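Local coordinates for protein amidase, hydantoinase/carbamoylase family (Burkholderia ambifaria, PDB 5TP4) that probably hydrolyses the carbon-nitrogen bond of N-carbamoyl-L-amino acids, as a zinc-dependent member of the peptidase M20 family, at residues 103-106 with 107-111; 154-158 with 159-163; 168-172 with 173-177. One frame throughout, in Å; residues are numbered along the deposited sequence.

Interaction 1 of 3, residues 103-106 with 107-111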
# COMPACT_ATOMS: atom_id res chain seq x y z
N ASP B 103 -30.06 6.68 -1.20
CA ASP B 103 -29.76 5.28 -0.91
C ASP B 103 -30.72 4.73 0.13
O ASP B 103 -30.78 5.24 1.25
CB ASP B 103 -28.34 5.14 -0.35
CG ASP B 103 -27.27 5.16 -1.41
OD1 ASP B 103 -27.52 4.70 -2.53
OD2 ASP B 103 -26.15 5.61 -1.07
N GLY B 104 -31.42 3.66 -0.22
CA GLY B 104 -32.36 3.01 0.71
C GLY B 104 -33.68 3.73 0.88
O GLY B 104 -34.75 3.14 0.71
N VAL B 105 -33.62 5.01 1.20
CA VAL B 105 -34.83 5.75 1.50
C VAL B 105 -35.72 5.87 0.26
O VAL B 105 -36.95 5.86 0.39
CB VAL B 105 -34.48 7.13 2.08
CG1 VAL B 105 -33.59 7.90 1.09
CG2 VAL B 105 -35.75 7.92 2.44
N TYR B 106 -35.12 6.00 -0.93
CA TYR B 106 -35.93 6.12 -2.14
C TYR B 106 -36.92 4.96 -2.26
O TYR B 106 -38.11 5.19 -2.52
CB TYR B 106 -35.04 6.18 -3.39
CG TYR B 106 -35.83 5.97 -4.67
CD1 TYR B 106 -36.95 6.74 -4.96
CD2 TYR B 106 -35.44 5.00 -5.59
CE1 TYR B 106 -37.68 6.53 -6.13
CE2 TYR B 106 -36.14 4.81 -6.75
CZ TYR B 106 -37.27 5.57 -7.02
OH TYR B 106 -37.95 5.35 -8.19
N GLY B 107 -36.48 3.73 -2.03
CA GLY B 107 -37.38 2.60 -2.23
C GLY B 107 -38.48 2.49 -1.17
O GLY B 107 -39.60 2.05 -1.47
N VAL B 108 -38.18 2.90 0.06
CA VAL B 108 -39.20 2.94 1.11
C VAL B 108 -40.25 3.99 0.79
O VAL B 108 -41.45 3.73 0.84
CB VAL B 108 -38.53 3.20 2.47
CG1 VAL B 108 -39.58 3.40 3.59
CG2 VAL B 108 -37.54 2.07 2.81
N LEU B 109 -39.81 5.20 0.43
CA LEU B 109 -40.78 6.25 0.17
C LEU B 109 -41.45 6.10 -1.18
O LEU B 109 -42.57 6.60 -1.35
CB LEU B 109 -40.12 7.62 0.28
CG LEU B 109 -39.54 7.91 1.69
CD1 LEU B 109 -38.96 9.35 1.72
CD2 LEU B 109 -40.58 7.72 2.82
N ALA B 110 -40.84 5.36 -2.10
CA ALA B 110 -41.56 4.96 -3.30
C ALA B 110 -42.74 4.07 -2.94
O ALA B 110 -43.84 4.25 -3.46
CB ALA B 110 -40.62 4.24 -4.27
N GLY B 111 -42.54 3.14 -2.00
CA GLY B 111 -43.67 2.34 -1.55
C GLY B 111 -44.77 3.20 -0.95
O GLY B 111 -45.96 2.98 -1.23
O HOH W 1 -34.08 2.20 -2.16

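Interaction 2 of 3, residues 154-158 with 159-163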
# COMPACT_ATOMS: atom_id res chain seq x y z
N GLY B 154 -34.42 -16.19 7.30
CA GLY B 154 -33.85 -17.34 7.97
C GLY B 154 -32.37 -17.57 7.71
O GLY B 154 -31.83 -18.58 8.17
N ALA B 155 -31.71 -16.66 6.99
CA ALA B 155 -30.29 -16.81 6.70
C ALA B 155 -29.44 -16.51 7.93
O ALA B 155 -28.32 -17.03 8.06
CB ALA B 155 -29.91 -15.91 5.51
N LEU B 156 -29.96 -15.70 8.84
CA LEU B 156 -29.29 -15.32 10.08
C LEU B 156 -30.25 -15.62 11.23
O LEU B 156 -31.36 -15.04 11.26
CB LEU B 156 -28.88 -13.84 10.07
CG LEU B 156 -28.20 -13.28 11.31
CD1 LEU B 156 -26.89 -14.00 11.56
CD2 LEU B 156 -27.96 -11.78 11.14
N PRO B 157 -29.90 -16.49 12.17
CA PRO B 157 -30.81 -16.75 13.30
C PRO B 157 -31.06 -15.49 14.13
O PRO B 157 -30.16 -14.68 14.34
CB PRO B 157 -30.08 -17.83 14.11
CG PRO B 157 -29.10 -18.43 13.14
CD PRO B 157 -28.69 -17.32 12.23
N LEU B 158 -32.30 -15.37 14.63
CA LEU B 158 -32.70 -14.20 15.41
C LEU B 158 -31.82 -13.99 16.63
O LEU B 158 -31.41 -12.86 16.92
CB LEU B 158 -34.17 -14.32 15.84
CG LEU B 158 -34.71 -13.21 16.77
CD1 LEU B 158 -34.63 -11.83 16.14
CD2 LEU B 158 -36.15 -13.52 17.22
N ASP B 159 -31.53 -15.06 17.39
CA ASP B 159 -30.71 -14.88 18.59
C ASP B 159 -29.30 -14.43 18.25
O ASP B 159 -28.70 -13.66 19.00
CB ASP B 159 -30.69 -16.16 19.42
CG ASP B 159 -32.02 -16.41 20.11
OD1 ASP B 159 -32.81 -15.45 20.23
OD2 ASP B 159 -32.27 -17.56 20.54
N ASP B 160 -28.74 -14.90 17.12
CA ASP B 160 -27.42 -14.43 16.74
C ASP B 160 -27.46 -12.95 16.41
O ASP B 160 -26.57 -12.19 16.83
CB ASP B 160 -26.89 -15.24 15.57
CG ASP B 160 -26.59 -16.69 15.94
OD1 ASP B 160 -26.45 -16.97 17.16
OD2 ASP B 160 -26.48 -17.53 15.03
N ALA B 161 -28.51 -12.50 15.73
CA ALA B 161 -28.63 -11.09 15.39
C ALA B 161 -28.79 -10.22 16.63
O ALA B 161 -28.16 -9.16 16.74
CB ALA B 161 -29.81 -10.86 14.43
N LEU B 162 -29.64 -10.64 17.57
CA LEU B 162 -29.88 -9.83 18.76
C LEU B 162 -28.61 -9.66 19.59
O LEU B 162 -28.49 -8.67 20.32
CB LEU B 162 -30.98 -10.46 19.60
CG LEU B 162 -32.32 -10.49 18.85
CD1 LEU B 162 -33.30 -11.34 19.64
CD2 LEU B 162 -32.88 -9.07 18.65
N ALA B 163 -27.67 -10.59 19.47
CA ALA B 163 -26.45 -10.55 20.27
C ALA B 163 -25.31 -9.80 19.59
O ALA B 163 -24.26 -9.59 20.22
CB ALA B 163 -25.99 -11.98 20.61

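Interaction 3 of 3, residues 168-172 with 173-177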
# COMPACT_ATOMS: atom_id res chain seq x y z
N GLU B 168 -19.21 -0.01 20.53
CA GLU B 168 -19.28 0.37 21.94
C GLU B 168 -19.71 -0.78 22.85
O GLU B 168 -19.85 -0.58 24.06
CB GLU B 168 -20.22 1.56 22.10
CG GLU B 168 -19.68 2.91 21.56
CD GLU B 168 -19.54 2.97 20.04
OE1 GLU B 168 -18.40 3.14 19.54
OE2 GLU B 168 -20.56 2.87 19.32
N GLY B 169 -19.92 -1.98 22.30
CA GLY B 169 -20.32 -3.12 23.09
C GLY B 169 -21.80 -3.29 23.28
O GLY B 169 -22.23 -4.25 23.94
N ILE B 170 -22.60 -2.39 22.72
CA ILE B 170 -24.05 -2.43 22.85
C ILE B 170 -24.61 -3.51 21.93
O ILE B 170 -24.27 -3.57 20.75
CB ILE B 170 -24.66 -1.07 22.50
CG1 ILE B 170 -24.12 -0.01 23.46
CG2 ILE B 170 -26.18 -1.13 22.52
CD1 ILE B 170 -24.48 1.38 23.03
N THR B 171 -25.50 -4.34 22.47
CA THR B 171 -26.10 -5.37 21.64
C THR B 171 -27.23 -4.79 20.79
O THR B 171 -27.86 -3.78 21.14
CB THR B 171 -26.64 -6.52 22.48
OG1 THR B 171 -27.75 -6.05 23.27
CG2 THR B 171 -25.55 -7.06 23.39
N LEU B 172 -27.50 -5.46 19.67
CA LEU B 172 -28.62 -5.03 18.85
C LEU B 172 -29.94 -5.13 19.62
O LEU B 172 -30.81 -4.27 19.48
CB LEU B 172 -28.67 -5.84 17.55
CG LEU B 172 -29.73 -5.37 16.56
CD1 LEU B 172 -29.15 -5.26 15.14
CD2 LEU B 172 -30.88 -6.35 16.58
N GLY B 173 -30.11 -6.18 20.42
CA GLY B 173 -31.31 -6.26 21.24
C GLY B 173 -31.44 -5.09 22.19
O GLY B 173 -32.52 -4.49 22.32
N ALA B 174 -30.35 -4.75 22.88
CA ALA B 174 -30.37 -3.56 23.73
C ALA B 174 -30.70 -2.32 22.92
O ALA B 174 -31.44 -1.44 23.38
CB ALA B 174 -29.02 -3.39 24.43
N ALA B 175 -30.18 -2.23 21.69
CA ALA B 175 -30.44 -1.05 20.87
C ALA B 175 -31.89 -1.01 20.41
O ALA B 175 -32.48 0.08 20.29
CB ALA B 175 -29.49 -1.01 19.66
N LEU B 176 -32.48 -2.17 20.12
CA LEU B 176 -33.91 -2.23 19.82
C LEU B 176 -34.73 -1.72 20.99
O LEU B 176 -35.71 -0.98 20.80
CB LEU B 176 -34.33 -3.66 19.46
CG LEU B 176 -33.86 -4.22 18.11
CD1 LEU B 176 -34.16 -5.74 18.01
CD2 LEU B 176 -34.51 -3.46 16.96
N ASP B 177 -34.35 -2.11 22.21
CA ASP B 177 -35.07 -1.67 23.40
C ASP B 177 -34.95 -0.16 23.58
O ASP B 177 -35.93 0.51 23.94
CB ASP B 177 -34.57 -2.39 24.64
CG ASP B 177 -34.96 -3.86 24.65
OD1 ASP B 177 -35.94 -4.23 23.98
OD2 ASP B 177 -34.27 -4.64 25.34

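Interaction 1 of 3, residues 103-106 with 107-111
Val105 and Leu109, one helical turn apart, meet through their branch ends: the CG2 methyl of Val105 lies 3.6 Å from CD1 of Leu109, the two side chains crossing at a slant. With Val105 CG2 set anti to its own nitrogen, this methyl leans along the helix toward the next turn. Leu109 also brings its CG to 3.5 Å from Val105 O. The same oxygen receives Leu109 N at 2.9 Å in an almost straight bond (N-H...O 173°), so a backbone bond and an apolar contact join the same two residues. Beyond them, Val105 packs on Met27 and Leu109 on Leu20 and Leu24, all of helix 17-28.

Gly104, the N-cap of helix 105-121, directly follows Asp103, which is predicted to bind both zinc ions of the M20 site. The backbone of Gly104, with positive phi, lies close to the metal ligands His92 and His198. Where a first-turn bond would form, Gly107 N reaches Gly104 O only weakly, at 3.3 Å; a water closes the gap, accepting from Gly107 N at 2.8 Å and donating weakly to Gly104 O.

Tyr106 leaves the helix on another side from Val105. Its CG stands anti to the backbone N (chi1 166°), which sets the ring alongside the next turn, with Gly107 N and the Ala110 methyl both oblique to it. Ala110 CB is 4.2 Å from Tyr106 CE1 but closer, 3.2 Å, to Tyr106 O, the oxygen that accepts the helical bond from Ala110 N. The phenol OH is hydrogen-bonded to Val401 O and Thr405 OG1, which fixes the far end of the ring against helix 398-416.

Interaction 2 of 3, residues 154-158 with 159-163
The flat carboxylate of Asp160 meets the puckered ring of Pro157, its plane inclined at about 50° to the mean plane of the ring. Asp160 OD2 makes the approach, standing above one face but displaced outward past the CG corner, 3.4 Å from Pro157 CG and 3.6 Å from Pro157 CD, a contact with ring CH groups rather than a polar bond. The carboxylate gets there because Asp160 CG sits beside its backbone N (chi1 -68°), folded back toward the start of the helix. The CB of Asp160 meanwhile stands 4.2 Å from Leu156 CD1.

Pro157 is the N-cap residue of helix 158-163, entered from a short loop that begins at Gly154, where a Schellman motif with positive phi ends helix 147-153. The first helical bonds follow at once: Ala161 N to Pro157 O at 3.1 Å and Leu162 N to Leu158 O at 2.9 Å.

Two apolar contacts flank this turn. Leu156 sends its CD2 methyl to 3.9 Å from Ala161 CB; both residues also rest on Val151, joining the loop and the new helix to helix 147-153. One turn along, Leu158 and Leu162 pass each other at an angle, Leu158 CG lying 3.7 Å from Leu162 CD1, while Leu162 CG presses over the carbonyl oxygen of Leu158. Outward from there, Leu158 touches Ala69 and Val70, and Leu162 reaches Leu172 and Leu176 of helix 172-179.

Interaction 3 of 3, residues 168-172 with 173-177
Thr171 and Ala174 make the polar bond that begins this turn: the hydroxyl oxygen of Thr171, OG1, accepts from Ala174 N at 2.9 Å with an N-H...O angle of 160°. The hydroxyl can reach forward because OG1 sits between the backbone N and the carbonyl carbon (chi1 67°), which turns it toward the amides of the first turn. It also lies close to the Ala174 methyl, with OG1 3.2 Å from Ala174 CB.

Two main-chain bonds run beside it. Ala175 N gives its hydrogen to Thr171 O at 2.8 Å, and Leu176 N to Leu172 O, also at 2.8 Å. Thr171 therefore accepts twice, through its hydroxyl and through its carbonyl, from two successive amides of the helix start.

The apolar contacts fall on two sides. Ile170, just before the cap, sets its CG2 methyl 4.1 Å from Ala174 CB and farther still from Ala175 CB, a loose contact near the surface. Leu172 and Leu176 pack more closely, side chains slanting past each other with Leu172 CD2 3.6 Å from Leu176 CD1; Leu176 CG also sits over Leu172 O. This pair is buried, both leucines touching Leu43 and Leu162, the latter on helix 158-163.

Ahead of the cap, Asp166 OD1 accepts from Ile170 N. A threonine hydroxyl that accepts from the amide three residues ahead, at the start of helix 172-179, is a side-chain N-cap, here with an apolar leucine pair on the inner side of the same first turn.

Following the chain from the N terminus, interaction 1 comes first, at the start of helix 105-121 beside the zinc site. Interactions 2 and 3 follow, opening helices 158-163 and 172-179. Each closes just one turn at a helix start, and the three lie in series, with none nested or crossing. Interaction 1 stands apart, its centre about 25 Å from each of the others. Interactions 2 and 3 touch: Leu162 O probably accepts a hydrogen bond from Gly173 N at 3.0 Å, and Leu162 CD2 packs on Leu176 CD1, so the end of one helix is tied to the beginning of the next across the intervening loop.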